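PDB 4Z9F: halohydrin epoxidase A from Corynebacterium sp., which probably catalyses the reversible dehalogenation of vicinal halohydrins to epoxides with release of hydrogen halide. Local coordinates for residues C[70-82]-C[121-133]. The protein carries 1 engineered substitution. Sequence-based numbering, arbitrary orientation.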
loop_
_atom_site.group_PDB
_atom_site.type_symbol
_atom_site.label_atom_id
_atom_site.label_comp_id
_atom_site.label_asym_id
_atom_site.label_seq_id
_atom_site.Cartn_x
_atom_site.Cartn_y
_atom_site.Cartn_z
ATOM N N GLY C 70 29.639 -18.991 19.128
ATOM C CA GLY C 70 28.865 -20.091 18.583
ATOM C C GLY C 70 29.218 -20.276 17.125
ATOM O O GLY C 70 29.898 -19.443 16.517
ATOM N N GLU C 71 28.730 -21.385 16.563
ATOM C CA GLU C 71 29.146 -21.773 15.218
ATOM C C GLU C 71 28.306 -21.118 14.121
ATOM O O GLU C 71 28.813 -20.898 13.016
ATOM C CB GLU C 71 29.105 -23.300 15.071
ATOM C CG GLU C 71 27.715 -23.893 14.828
ATOM C CD GLU C 71 27.751 -25.172 13.980
ATOM O OE1 GLU C 71 26.657 -25.619 13.553
ATOM O OE2 GLU C 71 28.862 -25.714 13.749
ATOM N N ALA C 72 27.038 -20.803 14.390
ATOM C CA ALA C 72 26.189 -20.170 13.386
ATOM C C ALA C 72 25.133 -19.316 14.071
ATOM O O ALA C 72 24.647 -19.665 15.152
ATOM C CB ALA C 72 25.508 -21.210 12.486
ATOM N N ILE C 73 24.780 -18.203 13.431
ATOM C CA ILE C 73 23.703 -17.335 13.902
ATOM C C ILE C 73 22.397 -17.811 13.275
ATOM O O ILE C 73 22.283 -17.885 12.046
ATOM C CB ILE C 73 23.977 -15.865 13.545
ATOM C CG1 ILE C 73 25.266 -15.379 14.199
ATOM C CG2 ILE C 73 22.815 -14.958 14.005
ATOM C CD1 ILE C 73 25.691 -14.014 13.706
ATOM N N ASP C 74 21.407 -18.123 14.115
ATOM C CA ASP C 74 20.093 -18.546 13.647
ATOM C C ASP C 74 19.179 -17.356 13.357
ATOM O O ASP C 74 18.427 -17.381 12.377
ATOM C CB ASP C 74 19.439 -19.469 14.689
ATOM C CG ASP C 74 17.972 -19.789 14.379
ATOM O OD1 ASP C 74 17.697 -20.884 13.825
ATOM O OD2 ASP C 74 17.081 -18.965 14.725
ATOM N N THR C 75 19.233 -16.323 14.197
ATOM C CA THR C 75 18.348 -15.169 14.087
ATOM C C THR C 75 19.091 -13.899 14.466
ATOM O O THR C 75 19.846 -13.873 15.447
ATOM C CB THR C 75 17.114 -15.335 14.988
ATOM O OG1 THR C 75 16.369 -16.486 14.572
ATOM C CG2 THR C 75 16.228 -14.090 14.933
ATOM N N ILE C 76 18.900 -12.852 13.667
ATOM C CA ILE C 76 19.347 -11.510 14.004
ATOM C C ILE C 76 18.091 -10.660 14.188
ATOM O O ILE C 76 17.236 -10.610 13.295
ATOM C CB ILE C 76 20.266 -10.915 12.925
ATOM C CG1 ILE C 76 21.509 -11.796 12.720
ATOM C CG2 ILE C 76 20.662 -9.480 13.285
ATOM C CD1 ILE C 76 22.371 -11.360 11.554
ATOM N N VAL C 77 17.956 -10.035 15.354
ATOM C CA VAL C 77 16.940 -9.015 15.582
ATOM C C VAL C 77 17.633 -7.670 15.481
ATOM O O VAL C 77 18.385 -7.276 16.380
ATOM C CB VAL C 77 16.244 -9.174 16.938
ATOM C CG1 VAL C 77 15.273 -8.016 17.146
ATOM C CG2 VAL C 77 15.499 -10.490 17.010
ATOM N N SER C 78 17.403 -6.974 14.373
ATOM C CA SER C 78 17.989 -5.655 14.155
ATOM C C SER C 78 17.042 -4.639 14.774
ATOM O O SER C 78 16.139 -4.120 14.119
ATOM C CB SER C 78 18.199 -5.391 12.675
ATOM O OG SER C 78 18.887 -4.169 12.486
ATOM N N ASN C 79 17.256 -4.360 16.054
ATOM C CA ASN C 79 16.341 -3.555 16.861
ATOM C C ASN C 79 16.869 -2.121 16.889
ATOM O O ASN C 79 17.461 -1.651 17.863
ATOM C CB ASN C 79 16.213 -4.180 18.243
ATOM C CG ASN C 79 15.502 -3.299 19.229
ATOM O OD1 ASN C 79 14.321 -2.971 19.066
ATOM N ND2 ASN C 79 16.208 -2.933 20.290
ATOM N N ASP C 80 16.656 -1.412 15.787
ATOM C CA ASP C 80 17.213 -0.080 15.639
ATOM C C ASP C 80 16.293 0.957 16.273
ATOM O O ASP C 80 15.068 0.820 16.242
ATOM C CB ASP C 80 17.455 0.219 14.161
ATOM C CG ASP C 80 18.349 -0.833 13.511
ATOM O OD1 ASP C 80 19.571 -0.797 13.776
ATOM O OD2 ASP C 80 17.836 -1.711 12.776
ATOM N N TYR C 81 16.901 1.977 16.874
ATOM C CA TYR C 81 16.171 3.025 17.572
ATOM C C TYR C 81 17.086 4.234 17.675
ATOM O O TYR C 81 18.299 4.133 17.477
ATOM C CB TYR C 81 15.705 2.558 18.956
ATOM C CG TYR C 81 16.608 3.027 20.080
ATOM C CD1 TYR C 81 16.202 4.039 20.946
ATOM C CD2 TYR C 81 17.875 2.485 20.257
ATOM C CE1 TYR C 81 17.031 4.485 21.967
ATOM C CE2 TYR C 81 18.703 2.920 21.277
ATOM C CZ TYR C 81 18.273 3.915 22.128
ATOM O OH TYR C 81 19.102 4.354 23.133
ATOM N N ILE C 82 16.490 5.390 17.939
ATOM C CA ILE C 82 17.275 6.593 18.196
ATOM C C ILE C 82 16.734 7.185 19.495
ATOM O O ILE C 82 15.532 7.054 19.774
ATOM C CB ILE C 82 17.232 7.569 17.002
ATOM C CG1 ILE C 82 18.256 8.699 17.181
ATOM C CG2 ILE C 82 15.816 8.119 16.774
ATOM C CD1 ILE C 82 18.565 9.473 15.912
ATOM N N LEU C 121 25.957 -15.877 7.012
ATOM C CA LEU C 121 24.632 -16.490 7.089
ATOM C C LEU C 121 24.373 -17.416 5.900
ATOM O O LEU C 121 23.754 -18.474 6.053
ATOM C CB LEU C 121 23.566 -15.395 7.172
ATOM C CG LEU C 121 23.017 -15.064 8.563
ATOM C CD1 LEU C 121 24.114 -14.805 9.548
ATOM C CD2 LEU C 121 22.079 -13.868 8.488
ATOM N N ARG C 122 24.831 -17.037 4.704
ATOM C CA ARG C 122 24.679 -17.935 3.560
ATOM C C ARG C 122 25.474 -19.217 3.767
ATOM O O ARG C 122 24.966 -20.319 3.537
ATOM C CB ARG C 122 25.110 -17.247 2.262
ATOM C CG ARG C 122 25.152 -18.231 1.080
ATOM C CD ARG C 122 24.890 -17.552 -0.244
ATOM N NE ARG C 122 25.774 -16.412 -0.413
ATOM C CZ ARG C 122 25.381 -15.164 -0.629
ATOM N NH1 ARG C 122 26.293 -14.218 -0.747
ATOM N NH2 ARG C 122 24.093 -14.858 -0.734
ATOM N N ALA C 123 26.729 -19.086 4.209
ATOM C CA ALA C 123 27.576 -20.263 4.409
ATOM C C ALA C 123 26.967 -21.228 5.421
ATOM O O ALA C 123 27.076 -22.451 5.270
ATOM C CB ALA C 123 28.978 -19.836 4.848
ATOM N N ALA C 124 26.318 -20.708 6.457
ATOM C CA ALA C 124 25.734 -21.604 7.443
ATOM C C ALA C 124 24.396 -22.173 7.005
ATOM O O ALA C 124 23.807 -22.956 7.755
ATOM C CB ALA C 124 25.577 -20.891 8.792
ATOM N N GLY C 125 23.900 -21.802 5.828
ATOM C CA GLY C 125 22.653 -22.354 5.331
ATOM C C GLY C 125 21.409 -21.586 5.718
ATOM O O GLY C 125 20.320 -22.177 5.743
ATOM N N GLY C 126 21.535 -20.305 6.044
ATOM C CA GLY C 126 20.396 -19.428 6.221
ATOM C C GLY C 126 20.218 -18.997 7.666
ATOM O O GLY C 126 20.922 -19.437 8.580
ATOM N N ALA C 127 19.226 -18.122 7.849
ATOM C CA ALA C 127 18.911 -17.528 9.140
ATOM C C ALA C 127 17.704 -16.617 8.979
ATOM O O ALA C 127 17.213 -16.422 7.861
ATOM C CB ALA C 127 20.082 -16.723 9.708
ATOM N N SER C 128 17.223 -16.060 10.084
ATOM C CA SER C 128 16.194 -15.032 10.049
ATOM C C SER C 128 16.799 -13.704 10.480
ATOM O O SER C 128 17.571 -13.636 11.442
ATOM C CB SER C 128 15.008 -15.391 10.949
ATOM O OG SER C 128 14.388 -16.593 10.541
ATOM N N VAL C 129 16.473 -12.650 9.745
ATOM C CA VAL C 129 16.906 -11.310 10.071
ATOM C C VAL C 129 15.621 -10.504 10.203
ATOM O O VAL C 129 14.893 -10.322 9.214
ATOM C CB VAL C 129 17.851 -10.727 9.011
ATOM C CG1 VAL C 129 18.413 -9.398 9.457
ATOM C CG2 VAL C 129 19.001 -11.714 8.702
ATOM N N ILE C 130 15.315 -10.075 11.428
ATOM C CA ILE C 130 14.070 -9.381 11.744
ATOM C C ILE C 130 14.411 -7.943 12.086
ATOM O O ILE C 130 15.159 -7.687 13.037
ATOM C CB ILE C 130 13.331 -10.062 12.903
ATOM C CG1 ILE C 130 13.023 -11.508 12.535
ATOM C CG2 ILE C 130 12.042 -9.308 13.231
ATOM C CD1 ILE C 130 12.737 -12.371 13.702
ATOM N N PHE C 131 13.869 -7.003 11.315
ATOM C CA PHE C 131 14.137 -5.590 11.515
ATOM C C PHE C 131 12.984 -4.979 12.300
ATOM O O PHE C 131 11.823 -5.088 11.888
ATOM C CB PHE C 131 14.324 -4.875 10.176
ATOM C CG PHE C 131 15.581 -5.267 9.458
ATOM C CD1 PHE C 131 15.639 -6.435 8.705
ATOM C CD2 PHE C 131 16.704 -4.455 9.518
ATOM C CE1 PHE C 131 16.809 -6.790 8.024
ATOM C CE2 PHE C 131 17.880 -4.814 8.851
ATOM C CZ PHE C 131 17.927 -5.977 8.103
ATOM N N ILE C 132 13.294 -4.369 13.440
ATOM C CA ILE C 132 12.288 -3.622 14.187
ATOM C C ILE C 132 12.303 -2.199 13.662
ATOM O O ILE C 132 13.312 -1.495 13.775
ATOM C CB ILE C 132 12.546 -3.659 15.701
ATOM C CG1 ILE C 132 12.916 -5.069 16.163
ATOM C CG2 ILE C 132 11.309 -3.128 16.453
ATOM C CD1 ILE C 132 11.811 -6.119 16.126
ATOM N N THR C 133 11.185 -1.781 13.063
ATOM C CA THR C 133 11.114 -0.476 12.425
ATOM C C THR C 133 10.058 0.341 13.158
ATOM O O THR C 133 10.210 0.622 14.352
ATOM C CB THR C 133 10.823 -0.627 10.922
ATOM O OG1 THR C 133 9.536 -1.226 10.709
ATOM C CG2 THR C 133 11.889 -1.538 10.285
HETATM O O HOH W 1 23.476 -18.600 9.813
HETATM O O HOH W 2 15.723 -18.406 12.148
HETATM O O HOH W 3 15.427 -1.602 11.840
#
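Ile76 of strand 73-79 and Ile130 of strand 127-132 meet through their backbones, in a parallel pairing of five hydrogen bonds. Ser128 N donates to Asp74 O, Ile76 N to Ser128 O, Ile130 N to Ile76 O, Ser78 N to Ile130 O and Ile132 N to Ser78 O. The central bond, from Ile130 N to Ile76 O, is 2.7 Å and nearly straight (173° at the hydrogen).

Waters bridge the segments near both ends of the pairing: one donates to Ile73 O and Gly126 O, and a second lies 2.6 Å from Asp80 OD2 and 2.9 Å from Ile132 O.

Among side chains, Ser78 meets the Phe131 ring, its CB 3.6 Å from Phe131 CD2. With OG anti to the backbone N (chi1 -174°), Ser78 also donates to Asp80 OD2 at 2.7 Å, on the syn side of the carboxylate. On the same face Ile76 CD1 reaches Leu121 CD2 at 4.0 Å, tying the strand to the end of helix 96-123, which a Schellman motif closes at Gly125. On the reverse face Val77 CG1 packs 3.9 Å from Ile132 CG1.

These are the fourth and fifth strands of a Rossmann-type sheet, linked by helix 96-123 in a beta-alpha-beta crossover. That helix and helix 147-165 pack on the Phe131 face, helix 213-224 lies over Val77 and Ile130, and strands 3-6 and 170-177 flank the pair.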